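Local coordinates for cystatin F (Homo sapiens, PDB 2CH9), which inhibits papain-like cysteine proteases such as papain and cathepsin L, more weakly than other cystatins, and forms a disulfide-linked homodimer, at residues R55-L60 and M70-I75; M48-E53 and L86-C91; Y106-V111 and V120-C125; K21-N26 and A59-V64. All coordinates share one frame; numbering follows the deposited sequence.

Contact 1. Residues R55-L60 and M70-I75; sequences RITRAL and MLEVEI
Glu-72 OE1 accepts from two donors of the facing strand, the hydroxyl of Thr-57 and the NE of Arg-58. Thr-57 OG1 reaches it on its anti side at 2.6 Å, while Arg-58 NE comes in at 2.9 Å from above the carboxylate plane. The second oxygen is taken as well: Arg-58 NH2 meets the syn lone pair of Glu-72 OE2 at 2.7 Å, which completes a side-on salt bridge with one nitrogen to each oxygen and the guanidinium and carboxylate planes 54° apart. The glutamate stretches out to these partners with CG anti to the backbone N (chi1 -173°), and three contacts fix the rotation of its carboxylate. Thr-57 and Arg-58 can share this one residue because they form a classic beta bulge opposite Glu-72, in the antiparallel hairpin of strands 49-63 and 67-78 of the cystatin sheet. The Glu-72 carbonyl takes the Thr-57 N-H at 2.9 Å and the Arg-58 N-H only weakly. Next along the same face, Arg-55 and Glu-74 run side by side, with Arg-55 NH2 2.7 Å from Glu-74 OE2, and the methyl CG2 of Thr-57 lies over one face of the Arg-55 guanidinium. On the face toward helix 28-44 the contacts are apolar: Ala-59 CB touches Leu-71 CD2 at 3.8 Å, and Ile-56 packs on Leu-31 and Ala-34 of the helix.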
loop_
_atom_site.group_PDB
_atom_site.type_symbol
_atom_site.label_atom_id
_atom_site.label_comp_id
_atom_site.label_asym_id
_atom_site.label_seq_id
_atom_site.Cartn_x
_atom_site.Cartn_y
_atom_site.Cartn_z
ATOM N N ARG A 55 7.145 2.452 -19.496
ATOM C CA ARG A 55 5.710 2.711 -19.584
ATOM C C ARG A 55 5.093 2.686 -18.197
ATOM O O ARG A 55 5.413 1.824 -17.399
ATOM C CB ARG A 55 5.034 1.670 -20.493
ATOM C CG ARG A 55 3.556 1.894 -20.749
ATOM C CD ARG A 55 3.094 1.186 -22.034
ATOM N NE ARG A 55 2.898 -0.250 -21.835
ATOM C CZ ARG A 55 1.744 -0.893 -22.016
ATOM N NH1 ARG A 55 0.655 -0.237 -22.417
ATOM N NH2 ARG A 55 1.674 -2.203 -21.796
ATOM N N ILE A 56 4.207 3.631 -17.915
ATOM C CA ILE A 56 3.463 3.621 -16.667
ATOM C C ILE A 56 2.017 3.357 -17.031
ATOM O O ILE A 56 1.369 4.199 -17.657
ATOM C CB ILE A 56 3.592 4.952 -15.913
ATOM C CG1 ILE A 56 5.057 5.271 -15.663
ATOM C CG2 ILE A 56 2.793 4.906 -14.597
ATOM C CD1 ILE A 56 5.328 6.726 -15.475
ATOM N N THR A 57 1.519 2.180 -16.657
ATOM C CA THR A 57 0.194 1.759 -17.099
ATOM C C THR A 57 -0.911 2.173 -16.131
ATOM O O THR A 57 -2.019 2.497 -16.556
ATOM C CB THR A 57 0.135 0.241 -17.394
ATOM O OG1 THR A 57 0.943 -0.462 -16.449
ATOM C CG2 THR A 57 0.684 -0.042 -18.775
ATOM N N ARG A 58 -0.596 2.180 -14.834
ATOM C CA ARG A 58 -1.571 2.526 -13.793
ATOM C C ARG A 58 -0.876 3.247 -12.650
ATOM O O ARG A 58 0.297 3.010 -12.384
ATOM C CB ARG A 58 -2.323 1.272 -13.289
ATOM C CG ARG A 58 -3.229 0.672 -14.343
ATOM C CD ARG A 58 -4.165 -0.432 -13.851
ATOM N NE ARG A 58 -3.524 -1.748 -13.921
ATOM C CZ ARG A 58 -4.139 -2.910 -13.686
ATOM N NH1 ARG A 58 -5.428 -2.937 -13.355
ATOM N NH2 ARG A 58 -3.455 -4.053 -13.763
ATOM N N ALA A 59 -1.602 4.136 -11.982
ATOM C CA ALA A 59 -1.021 4.945 -10.908
ATOM C C ALA A 59 -2.110 5.357 -9.920
ATOM O O ALA A 59 -3.199 5.783 -10.334
ATOM C CB ALA A 59 -0.349 6.183 -11.479
ATOM N N LEU A 60 -1.793 5.239 -8.635
ATOM C CA LEU A 60 -2.605 5.793 -7.547
ATOM C C LEU A 60 -1.665 6.638 -6.704
ATOM O O LEU A 60 -0.466 6.387 -6.673
ATOM C CB LEU A 60 -3.220 4.701 -6.643
ATOM C CG LEU A 60 -4.249 3.707 -7.183
ATOM C CD1 LEU A 60 -4.397 2.487 -6.283
ATOM C CD2 LEU A 60 -5.630 4.355 -7.409
ATOM N N MET A 70 1.464 4.549 -5.806
ATOM C CA MET A 70 1.367 3.117 -6.059
ATOM C C MET A 70 1.341 2.995 -7.573
ATOM O O MET A 70 0.406 3.489 -8.208
ATOM C CB MET A 70 0.094 2.534 -5.431
ATOM C CG MET A 70 0.014 2.793 -3.946
ATOM S SD MET A 70 -1.565 2.339 -3.245
ATOM C CE MET A 70 -1.151 2.400 -1.495
ATOM N N LEU A 71 2.360 2.353 -8.145
ATOM C CA LEU A 71 2.580 2.405 -9.589
ATOM C C LEU A 71 2.670 1.032 -10.214
ATOM O O LEU A 71 3.234 0.107 -9.637
ATOM C CB LEU A 71 3.860 3.170 -9.931
ATOM C CG LEU A 71 4.094 4.575 -9.391
ATOM C CD1 LEU A 71 5.416 5.068 -9.924
ATOM C CD2 LEU A 71 2.965 5.550 -9.793
ATOM N N GLU A 72 2.086 0.923 -11.405
ATOM C CA GLU A 72 2.294 -0.197 -12.297
ATOM C C GLU A 72 3.138 0.365 -13.443
ATOM O O GLU A 72 2.667 1.167 -14.243
ATOM C CB GLU A 72 0.953 -0.730 -12.808
ATOM C CG GLU A 72 1.040 -1.994 -13.618
ATOM C CD GLU A 72 -0.325 -2.437 -14.129
ATOM O OE1 GLU A 72 -0.872 -1.790 -15.065
ATOM O OE2 GLU A 72 -0.864 -3.437 -13.602
ATOM N N VAL A 73 4.389 -0.065 -13.502
ATOM C CA VAL A 73 5.387 0.553 -14.371
ATOM C C VAL A 73 6.176 -0.545 -15.103
ATOM O O VAL A 73 6.548 -1.551 -14.499
ATOM C CB VAL A 73 6.324 1.506 -13.554
ATOM C CG1 VAL A 73 6.752 0.870 -12.236
ATOM C CG2 VAL A 73 7.533 1.957 -14.373
ATOM N N GLU A 74 6.361 -0.393 -16.408
ATOM C CA GLU A 74 7.229 -1.285 -17.151
ATOM C C GLU A 74 8.634 -0.687 -17.209
ATOM O O GLU A 74 8.792 0.522 -17.367
ATOM C CB GLU A 74 6.683 -1.549 -18.554
ATOM C CG GLU A 74 5.495 -2.513 -18.575
ATOM C CD GLU A 74 4.762 -2.526 -19.903
ATOM O OE1 GLU A 74 5.384 -2.221 -20.950
ATOM O OE2 GLU A 74 3.553 -2.847 -19.910
ATOM N N ILE A 75 9.645 -1.535 -17.049
ATOM C CA ILE A 75 11.035 -1.100 -17.158
ATOM C C ILE A 75 11.751 -1.913 -18.229
ATOM O O ILE A 75 11.406 -3.070 -18.461
ATOM C CB ILE A 75 11.779 -1.186 -15.812
ATOM C CG1 ILE A 75 11.890 -2.640 -15.329
ATOM C CG2 ILE A 75 11.075 -0.311 -14.757
ATOM C CD1 ILE A 75 12.845 -2.810 -14.161
#

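Contact 2. Residues M48-E53 and L86-C91; sequences MFLFKE and LRLDDC
Lys-52 and Leu-88 carry most of this contact, one through its charged end and the other through its methyls. The polar part belongs to the lysine. With CG anti to the backbone N (chi1 -178°), it has an extended chain that spans the gap to two backbone carbonyls of segment 86-91. Lys-52 NZ donates to Cys-91 O at 3.0 Å, nearly in line with the carbonyl bond, and more weakly to Leu-88 O at 3.2 Å. With the lysine cut back to an alanine, the Cys-91 carbonyl would probably lose this donor and a gap would open beside Leu-88 O, where CD and CE of the lysine now lie. The Leu-88 carbonyl also receives the Cys-91 N-H, which closes the short 3-10 turn of residues 88-90.

The apolar contacts run from Leu-50 CB to Leu-88 CD2 at 4.1 Å and from Leu-50 CD1 to Leu-86 CB at 4.4 Å. The same methyls also lie against backbone carbonyls, Leu-88 CD2 3.3 Å from Phe-51 O and Leu-50 CD1 3.7 Å from Leu-86 O.

At the margin, Asp-89 and Glu-53 each form a salt bridge with Arg-35 of helix 28-44. The Cys-80–Cys-91 disulfide, the first of the two intrachain disulfides of this secreted cystatin, closes the loop between strands 67-78 and 102-112, and Lys-52 and Leu-88 hold that loop against the start of strand 49-63.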
loop_
_atom_site.group_PDB
_atom_site.type_symbol
_atom_site.label_atom_id
_atom_site.label_comp_id
_atom_site.label_asym_id
_atom_site.label_seq_id
_atom_site.Cartn_x
_atom_site.Cartn_y
_atom_site.Cartn_z
ATOM N N MET A 48 24.486 -5.855 -16.193
ATOM C CA MET A 48 25.613 -5.096 -16.685
ATOM C C MET A 48 25.163 -3.755 -17.288
ATOM O O MET A 48 25.959 -2.826 -17.428
ATOM C CB MET A 48 26.456 -5.957 -17.629
ATOM C CG MET A 48 26.449 -5.602 -19.093
ATOM S SD MET A 48 28.085 -6.000 -19.741
ATOM C CE MET A 48 29.117 -4.883 -18.773
ATOM N N PHE A 49 23.877 -3.662 -17.617
ATOM C CA PHE A 49 23.277 -2.423 -18.113
ATOM C C PHE A 49 22.268 -1.818 -17.138
ATOM O O PHE A 49 21.665 -2.527 -16.325
ATOM C CB PHE A 49 22.598 -2.653 -19.465
ATOM C CG PHE A 49 23.547 -3.032 -20.571
ATOM C CD1 PHE A 49 24.349 -2.072 -21.180
ATOM C CD2 PHE A 49 23.627 -4.349 -21.011
ATOM C CE1 PHE A 49 25.226 -2.417 -22.207
ATOM C CE2 PHE A 49 24.510 -4.703 -22.044
ATOM C CZ PHE A 49 25.307 -3.735 -22.639
ATOM N N LEU A 50 22.085 -0.504 -17.230
ATOM C CA LEU A 50 21.031 0.170 -16.482
ATOM C C LEU A 50 19.665 -0.054 -17.151
ATOM O O LEU A 50 19.555 -0.118 -18.381
ATOM C CB LEU A 50 21.299 1.680 -16.375
ATOM C CG LEU A 50 22.504 2.251 -15.630
ATOM C CD1 LEU A 50 22.569 3.754 -15.887
ATOM C CD2 LEU A 50 22.438 1.957 -14.136
ATOM N N PHE A 51 18.627 -0.157 -16.332
ATOM C CA PHE A 51 17.259 -0.204 -16.833
ATOM C C PHE A 51 16.637 1.174 -16.705
ATOM O O PHE A 51 17.114 1.995 -15.931
ATOM C CB PHE A 51 16.446 -1.237 -16.060
ATOM C CG PHE A 51 16.680 -2.655 -16.506
ATOM C CD1 PHE A 51 17.930 -3.253 -16.366
ATOM C CD2 PHE A 51 15.637 -3.405 -17.051
ATOM C CE1 PHE A 51 18.144 -4.579 -16.775
ATOM C CE2 PHE A 51 15.838 -4.725 -17.465
ATOM C CZ PHE A 51 17.094 -5.314 -17.325
ATOM N N LYS A 52 15.563 1.415 -17.453
ATOM C CA LYS A 52 14.856 2.691 -17.426
ATOM C C LYS A 52 13.350 2.436 -17.522
ATOM O O LYS A 52 12.905 1.492 -18.200
ATOM C CB LYS A 52 15.337 3.563 -18.595
ATOM C CG LYS A 52 14.737 4.961 -18.707
ATOM C CD LYS A 52 15.313 5.679 -19.917
ATOM C CE LYS A 52 14.759 7.077 -20.064
ATOM N NZ LYS A 52 15.302 7.765 -21.279
ATOM N N GLU A 53 12.560 3.257 -16.836
ATOM C CA GLU A 53 11.108 3.119 -16.925
ATOM C C GLU A 53 10.696 3.295 -18.396
ATOM O O GLU A 53 11.159 4.221 -19.075
ATOM C CB GLU A 53 10.410 4.110 -15.986
ATOM C CG GLU A 53 10.415 5.594 -16.424
ATOM C CD GLU A 53 11.734 6.328 -16.190
ATOM O OE1 GLU A 53 12.723 5.746 -15.682
ATOM O OE2 GLU A 53 11.784 7.520 -16.536
ATOM N N LEU A 86 26.326 7.191 -15.519
ATOM C CA LEU A 86 25.504 7.622 -16.634
ATOM C C LEU A 86 24.114 8.002 -16.179
ATOM O O LEU A 86 23.504 7.326 -15.343
ATOM C CB LEU A 86 25.451 6.539 -17.719
ATOM C CG LEU A 86 26.809 6.279 -18.400
ATOM C CD1 LEU A 86 26.736 5.053 -19.307
ATOM C CD2 LEU A 86 27.325 7.522 -19.154
ATOM N N ARG A 87 23.613 9.092 -16.744
ATOM C CA ARG A 87 22.289 9.606 -16.417
ATOM C C ARG A 87 21.207 8.977 -17.302
ATOM O O ARG A 87 21.331 8.945 -18.529
ATOM C CB ARG A 87 22.280 11.151 -16.484
ATOM C CG ARG A 87 23.063 11.758 -17.670
ATOM C CD ARG A 87 23.398 13.268 -17.536
ATOM N NE ARG A 87 22.308 14.087 -16.973
ATOM C CZ ARG A 87 21.089 14.226 -17.499
ATOM N NH1 ARG A 87 20.748 13.577 -18.606
ATOM N NH2 ARG A 87 20.196 15.002 -16.896
ATOM N N LEU A 88 20.153 8.473 -16.663
ATOM C CA LEU A 88 19.077 7.767 -17.356
ATOM C C LEU A 88 18.287 8.572 -18.387
ATOM O O LEU A 88 17.821 7.995 -19.367
ATOM C CB LEU A 88 18.104 7.149 -16.355
ATOM C CG LEU A 88 18.568 5.868 -15.686
ATOM C CD1 LEU A 88 17.609 5.505 -14.570
ATOM C CD2 LEU A 88 18.621 4.775 -16.740
ATOM N N ASP A 89 18.124 9.879 -18.165
ATOM C CA ASP A 89 17.470 10.749 -19.145
ATOM C C ASP A 89 18.121 10.671 -20.523
ATOM O O ASP A 89 17.448 10.863 -21.535
ATOM C CB ASP A 89 17.455 12.202 -18.671
ATOM C CG ASP A 89 16.473 12.441 -17.533
ATOM O OD1 ASP A 89 15.510 11.657 -17.366
ATOM O OD2 ASP A 89 16.657 13.440 -16.808
ATOM N N ASP A 90 19.424 10.385 -20.560
ATOM C CA ASP A 90 20.158 10.294 -21.825
ATOM C C ASP A 90 20.411 8.860 -22.312
ATOM O O ASP A 90 21.110 8.656 -23.299
ATOM C CB ASP A 90 21.468 11.073 -21.739
ATOM C CG ASP A 90 21.253 12.568 -21.613
ATOM O OD1 ASP A 90 20.298 13.115 -22.212
ATOM O OD2 ASP A 90 22.055 13.205 -20.908
ATOM N N CYS A 91 19.823 7.876 -21.636
ATOM C CA CYS A 91 19.944 6.477 -22.064
ATOM C C CYS A 91 18.758 6.045 -22.913
ATOM O O CYS A 91 17.614 6.311 -22.567
ATOM C CB CYS A 91 20.100 5.547 -20.854
ATOM S SG CYS A 91 21.636 5.868 -19.927
#

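Contact 3. Residues Y106-V111 and V120-C125; sequences YSEVWV and VPVLRC
Tyr-106 and Arg-124 satisfy each other's backbone: Tyr-106 N donates to Arg-124 O at 2.7 Å and Arg-124 N to Tyr-106 O at 2.8 Å. Glu-108 N donates to Val-122 O, but Pro-121 brings no N-H, and its CD rests 3.2 Å from Glu-108 O. Leu-123 N bonds instead to Gln-9 OE1 of the second subunit. The Tyr-106 hydroxyl donates to the anti lone pair of Glu-108 OE2 at 2.7 Å, a water bridges OE2 to Arg-124 NH1, and OE1 forms a salt bridge with Lys-68. A glutamine in place of Glu-108 would probably weaken the hold on Lys-68 and disturb the water link to Arg-124. The Arg-124 guanidinium and Tyr-106 ring lie side by side, nearly parallel (8°), with NH1 3.3 Å from CD2 of the tyrosine; Val-122 CG1 sits 3.6 Å above the guanidinium plane. Ser-107 OG bonds to Ser-37 of helix 28-44. The pairing is the C-terminal beta hairpin of the cystatin fold, its strands joined by the Cys-105–Cys-125 disulfide.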
loop_
_atom_site.group_PDB
_atom_site.type_symbol
_atom_site.label_atom_id
_atom_site.label_comp_id
_atom_site.label_asym_id
_atom_site.label_seq_id
_atom_site.Cartn_x
_atom_site.Cartn_y
_atom_site.Cartn_z
ATOM N N TYR A 106 5.470 -3.616 -9.923
ATOM C CA TYR A 106 4.634 -2.815 -9.064
ATOM C C TYR A 106 5.561 -2.131 -8.065
ATOM O O TYR A 106 6.448 -2.764 -7.489
ATOM C CB TYR A 106 3.597 -3.676 -8.329
ATOM C CG TYR A 106 2.843 -2.870 -7.293
ATOM C CD1 TYR A 106 1.797 -2.016 -7.669
ATOM C CD2 TYR A 106 3.207 -2.916 -5.935
ATOM C CE1 TYR A 106 1.125 -1.250 -6.737
ATOM C CE2 TYR A 106 2.529 -2.147 -4.989
ATOM C CZ TYR A 106 1.484 -1.322 -5.402
ATOM O OH TYR A 106 0.806 -0.563 -4.481
ATOM N N SER A 107 5.368 -0.836 -7.865
ATOM C CA SER A 107 6.123 -0.141 -6.855
ATOM C C SER A 107 5.281 0.787 -5.982
ATOM O O SER A 107 4.208 1.268 -6.389
ATOM C CB SER A 107 7.271 0.650 -7.488
ATOM O OG SER A 107 6.767 1.771 -8.178
ATOM N N GLU A 108 5.786 1.018 -4.772
ATOM C CA GLU A 108 5.298 2.092 -3.915
ATOM C C GLU A 108 6.479 2.994 -3.647
ATOM O O GLU A 108 7.580 2.517 -3.342
ATOM C CB GLU A 108 4.691 1.535 -2.632
ATOM C CG GLU A 108 3.371 0.831 -2.908
ATOM C CD GLU A 108 2.780 0.080 -1.739
ATOM O OE1 GLU A 108 3.353 0.068 -0.613
ATOM O OE2 GLU A 108 1.710 -0.522 -1.958
ATOM N N VAL A 109 6.252 4.295 -3.801
ATOM C CA VAL A 109 7.290 5.302 -3.709
ATOM C C VAL A 109 6.732 6.410 -2.832
ATOM O O VAL A 109 5.660 6.974 -3.129
ATOM C CB VAL A 109 7.592 5.912 -5.103
ATOM C CG1 VAL A 109 8.619 7.019 -4.996
ATOM C CG2 VAL A 109 8.043 4.834 -6.095
ATOM N N TRP A 110 7.441 6.718 -1.752
ATOM C CA TRP A 110 7.011 7.751 -0.816
ATOM C C TRP A 110 7.882 8.981 -1.009
ATOM O O TRP A 110 9.112 8.899 -0.895
ATOM C CB TRP A 110 7.113 7.241 0.628
ATOM C CG TRP A 110 6.581 8.206 1.672
ATOM C CD1 TRP A 110 5.356 8.839 1.680
ATOM C CD2 TRP A 110 7.249 8.623 2.867
ATOM N NE1 TRP A 110 5.236 9.623 2.800
ATOM C CE2 TRP A 110 6.378 9.511 3.548
ATOM C CE3 TRP A 110 8.490 8.322 3.438
ATOM C CZ2 TRP A 110 6.722 10.111 4.767
ATOM C CZ3 TRP A 110 8.829 8.918 4.640
ATOM C CH2 TRP A 110 7.943 9.804 5.295
ATOM N N VAL A 111 7.258 10.110 -1.332
ATOM C CA VAL A 111 8.013 11.330 -1.627
ATOM C C VAL A 111 7.556 12.448 -0.704
ATOM O O VAL A 111 6.353 12.717 -0.594
ATOM C CB VAL A 111 7.869 11.756 -3.109
ATOM C CG1 VAL A 111 8.773 12.948 -3.435
ATOM C CG2 VAL A 111 8.179 10.578 -4.028
ATOM N N VAL A 120 11.597 4.151 -1.818
ATOM C CA VAL A 120 10.889 3.121 -2.576
ATOM C C VAL A 120 10.721 1.874 -1.661
ATOM O O VAL A 120 11.493 0.915 -1.755
ATOM C CB VAL A 120 11.615 2.780 -3.916
ATOM C CG1 VAL A 120 10.795 1.814 -4.757
ATOM C CG2 VAL A 120 11.918 4.045 -4.719
ATOM N N PRO A 121 9.748 1.909 -0.729
ATOM C CA PRO A 121 9.626 0.796 0.216
ATOM C C PRO A 121 9.148 -0.529 -0.395
ATOM O O PRO A 121 9.387 -1.575 0.191
ATOM C CB PRO A 121 8.607 1.313 1.247
ATOM C CG PRO A 121 7.842 2.325 0.545
ATOM C CD PRO A 121 8.774 2.976 -0.440
ATOM N N VAL A 122 8.498 -0.475 -1.555
ATOM C CA VAL A 122 8.015 -1.690 -2.246
ATOM C C VAL A 122 8.409 -1.680 -3.721
ATOM O O VAL A 122 8.183 -0.701 -4.423
ATOM C CB VAL A 122 6.460 -1.820 -2.188
ATOM C CG1 VAL A 122 5.983 -3.060 -2.960
ATOM C CG2 VAL A 122 5.982 -1.894 -0.758
ATOM N N LEU A 123 8.989 -2.780 -4.185
ATOM C CA LEU A 123 9.218 -2.972 -5.612
ATOM C C LEU A 123 9.163 -4.450 -5.949
ATOM O O LEU A 123 9.934 -5.251 -5.415
ATOM C CB LEU A 123 10.544 -2.354 -6.048
ATOM C CG LEU A 123 11.006 -2.485 -7.497
ATOM C CD1 LEU A 123 10.107 -1.701 -8.471
ATOM C CD2 LEU A 123 12.472 -2.037 -7.601
ATOM N N ARG A 124 8.226 -4.815 -6.820
ATOM C CA ARG A 124 8.057 -6.217 -7.220
ATOM C C ARG A 124 8.110 -6.225 -8.738
ATOM O O ARG A 124 7.371 -5.476 -9.365
ATOM C CB ARG A 124 6.713 -6.793 -6.740
ATOM C CG ARG A 124 6.385 -6.564 -5.281
ATOM C CD ARG A 124 4.994 -7.094 -4.883
ATOM N NE ARG A 124 4.760 -6.880 -3.450
ATOM C CZ ARG A 124 3.900 -6.015 -2.905
ATOM N NH1 ARG A 124 3.106 -5.274 -3.644
ATOM N NH2 ARG A 124 3.807 -5.920 -1.584
ATOM N N CYS A 125 8.968 -7.064 -9.320
ATOM C CA CYS A 125 9.159 -7.088 -10.781
ATOM C C CYS A 125 9.141 -8.494 -11.353
ATOM O O CYS A 125 9.573 -9.450 -10.697
ATOM C CB CYS A 125 10.455 -6.372 -11.183
ATOM S SG CYS A 125 10.521 -4.638 -10.743
HETATM O O HOH W 1 1.349 -3.531 -1.919
#

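Contact 4. Residues K21-N26 and A59-V64; sequences KTIKTN and ALVQIV
Lys-21 and Val-61 form an antiparallel hydrogen-bonded pair, with Lys-21 N to Val-61 O and Val-61 N to Lys-21 O both at 2.9 Å, before Ile-23 N takes up a longer bond to Ala-59 O at 3.3 Å from above the carbonyl plane. Just past this point a water joins the two segments, donating to Ile-23 O and accepting from Ala-59 N.

Ile-23 supplies most of the apolar contact, and its two branches divide the work. Its CG1 branch stands anti to the backbone N (chi1 -170°) and leads CD1 to Val-61 CG1 at 3.8 Å, the two side chains meeting at a slant. The other branch, CG2, lies against Ala-59 CB at 3.8 Å, and Ala-59 CB also approaches the Ile-23 carbonyl oxygen. The Leu-60 side chain, on the face opposite Ala-59 and Val-61, brings CD2 to 3.5 Å from Thr-22 N. A looser touch comes from Thr-25, whose CG2 reaches Ala-59 CB at 4.2 Å.

Beyond Val-61 come Gln-62, Ile-63 and Val-64, part of the secondary area of contact; Gln-62 NE2 bonds to the carbonyl of Gly-18, the reactive site. Strand 21-22 is an outermost strand of the sheet within the chain, bordering strand 49-63. Ile-23 and Ala-59 both pack on Val-30 of helix 28-44, and Phe-19 of the second subunit packs on Leu-60.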
loop_
_atom_site.group_PDB
_atom_site.type_symbol
_atom_site.label_atom_id
_atom_site.label_comp_id
_atom_site.label_asym_id
_atom_site.label_seq_id
_atom_site.Cartn_x
_atom_site.Cartn_y
_atom_site.Cartn_z
ATOM N N LYS A 21 -5.977 7.460 -4.435
ATOM C CA LYS A 21 -6.858 7.963 -5.515
ATOM C C LYS A 21 -6.145 7.818 -6.850
ATOM O O LYS A 21 -4.942 7.951 -6.939
ATOM C CB LYS A 21 -7.211 9.458 -5.360
ATOM C CG LYS A 21 -7.444 10.028 -3.955
ATOM C CD LYS A 21 -8.753 9.570 -3.302
ATOM C CE LYS A 21 -9.349 10.696 -2.463
ATOM N NZ LYS A 21 -8.419 11.214 -1.421
ATOM N N THR A 22 -6.913 7.561 -7.893
ATOM C CA THR A 22 -6.392 7.563 -9.247
ATOM C C THR A 22 -5.671 8.881 -9.561
ATOM O O THR A 22 -6.114 9.974 -9.173
ATOM C CB THR A 22 -7.531 7.307 -10.276
ATOM O OG1 THR A 22 -6.966 7.103 -11.571
ATOM C CG2 THR A 22 -8.525 8.489 -10.356
ATOM N N ILE A 23 -4.566 8.768 -10.282
ATOM C CA ILE A 23 -3.852 9.933 -10.782
ATOM C C ILE A 23 -3.380 9.625 -12.200
ATOM O O ILE A 23 -3.119 8.461 -12.513
ATOM C CB ILE A 23 -2.697 10.340 -9.811
ATOM C CG1 ILE A 23 -2.106 11.715 -10.192
ATOM C CG2 ILE A 23 -1.644 9.211 -9.672
ATOM C CD1 ILE A 23 -1.085 12.230 -9.168
ATOM N N LYS A 24 -3.324 10.651 -13.062
ATOM C CA LYS A 24 -2.890 10.497 -14.453
ATOM C C LYS A 24 -1.476 9.944 -14.523
ATOM O O LYS A 24 -0.619 10.320 -13.720
ATOM C CB LYS A 24 -2.964 11.835 -15.215
ATOM C CG LYS A 24 -4.341 12.504 -15.191
ATOM C CD LYS A 24 -4.501 13.541 -16.313
ATOM C CE LYS A 24 -5.482 14.656 -15.932
ATOM N NZ LYS A 24 -6.672 14.176 -15.152
ATOM N N THR A 25 -1.223 9.071 -15.495
ATOM C CA THR A 25 0.071 8.364 -15.567
ATOM C C THR A 25 1.178 9.247 -16.184
ATOM O O THR A 25 2.342 8.853 -16.233
ATOM C CB THR A 25 -0.057 7.015 -16.329
ATOM O OG1 THR A 25 -0.541 7.268 -17.654
ATOM C CG2 THR A 25 -1.047 6.073 -15.628
ATOM N N ASN A 26 0.805 10.436 -16.652
ATOM C CA ASN A 26 1.780 11.427 -17.125
ATOM C C ASN A 26 1.968 12.625 -16.176
ATOM O O ASN A 26 2.615 13.611 -16.540
ATOM C CB ASN A 26 1.467 11.895 -18.562
ATOM C CG ASN A 26 0.204 12.754 -18.654
ATOM O OD1 ASN A 26 -0.564 12.883 -17.692
ATOM N ND2 ASN A 26 -0.012 13.348 -19.826
ATOM N N ALA A 59 -1.602 4.136 -11.982
ATOM C CA ALA A 59 -1.021 4.945 -10.908
ATOM C C ALA A 59 -2.110 5.357 -9.920
ATOM O O ALA A 59 -3.199 5.783 -10.334
ATOM C CB ALA A 59 -0.349 6.183 -11.479
ATOM N N LEU A 60 -1.793 5.239 -8.635
ATOM C CA LEU A 60 -2.605 5.793 -7.547
ATOM C C LEU A 60 -1.665 6.638 -6.704
ATOM O O LEU A 60 -0.466 6.387 -6.673
ATOM C CB LEU A 60 -3.220 4.701 -6.643
ATOM C CG LEU A 60 -4.249 3.707 -7.183
ATOM C CD1 LEU A 60 -4.397 2.487 -6.283
ATOM C CD2 LEU A 60 -5.630 4.355 -7.409
ATOM N N VAL A 61 -2.209 7.643 -6.030
ATOM C CA VAL A 61 -1.405 8.443 -5.124
ATOM C C VAL A 61 -2.194 8.555 -3.819
ATOM O O VAL A 61 -3.410 8.657 -3.821
ATOM C CB VAL A 61 -1.089 9.814 -5.721
ATOM C CG1 VAL A 61 -2.396 10.611 -5.976
ATOM C CG2 VAL A 61 -0.115 10.595 -4.845
ATOM N N GLN A 62 -1.496 8.468 -2.699
ATOM C CA GLN A 62 -2.146 8.581 -1.417
ATOM C C GLN A 62 -1.435 9.654 -0.609
ATOM O O GLN A 62 -0.198 9.709 -0.605
ATOM C CB GLN A 62 -2.086 7.221 -0.719
ATOM C CG GLN A 62 -2.681 7.167 0.680
ATOM C CD GLN A 62 -2.531 5.784 1.303
ATOM O OE1 GLN A 62 -1.595 5.046 0.972
ATOM N NE2 GLN A 62 -3.466 5.410 2.172
ATOM N N ILE A 63 -2.207 10.505 0.072
ATOM C CA ILE A 63 -1.606 11.469 1.016
ATOM C C ILE A 63 -1.263 10.800 2.340
ATOM O O ILE A 63 -2.153 10.345 3.061
ATOM C CB ILE A 63 -2.510 12.693 1.314
ATOM C CG1 ILE A 63 -2.993 13.355 0.018
ATOM C CG2 ILE A 63 -1.765 13.691 2.209
ATOM C CD1 ILE A 63 -1.883 13.633 -0.987
ATOM N N VAL A 64 0.029 10.741 2.658
ATOM C CA VAL A 64 0.463 10.246 3.962
ATOM C C VAL A 64 1.715 11.009 4.393
ATOM O O VAL A 64 2.839 10.647 4.046
ATOM C CB VAL A 64 0.538 8.666 4.019
ATOM C CG1 VAL A 64 1.052 8.071 2.708
ATOM C CG2 VAL A 64 1.292 8.155 5.233
HETATM O O HOH W 2 -4.038 5.692 -13.573
#

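How the contacts relate
Contacts 1, 3 and 4 pair neighbouring strands of one antiparallel sheet, ordered 21-22, 49-63, 67-78, 102-112, 117-126, while contact 2 sets a loop against strand 49-63. That strand serves contacts 1, 2 and 4; contacts 1 and 4 share Ala-59 and Leu-60, with centres about 10 Å apart. Contact 3 lies equally far from contact 1 and joins it through neighbouring strands 67-78 and 102-112. Contacts 2 and 4, centres about 25 Å apart, lie on opposite sides of the chain's centre. Along the chain contact 1 is nested within the loop closed by contact 2, contacts 2 and 4 interleave, and contact 3 comes last. Contacts 1, 3 and 4 also touch the second subunit, so much of this sheet takes part in the dimer.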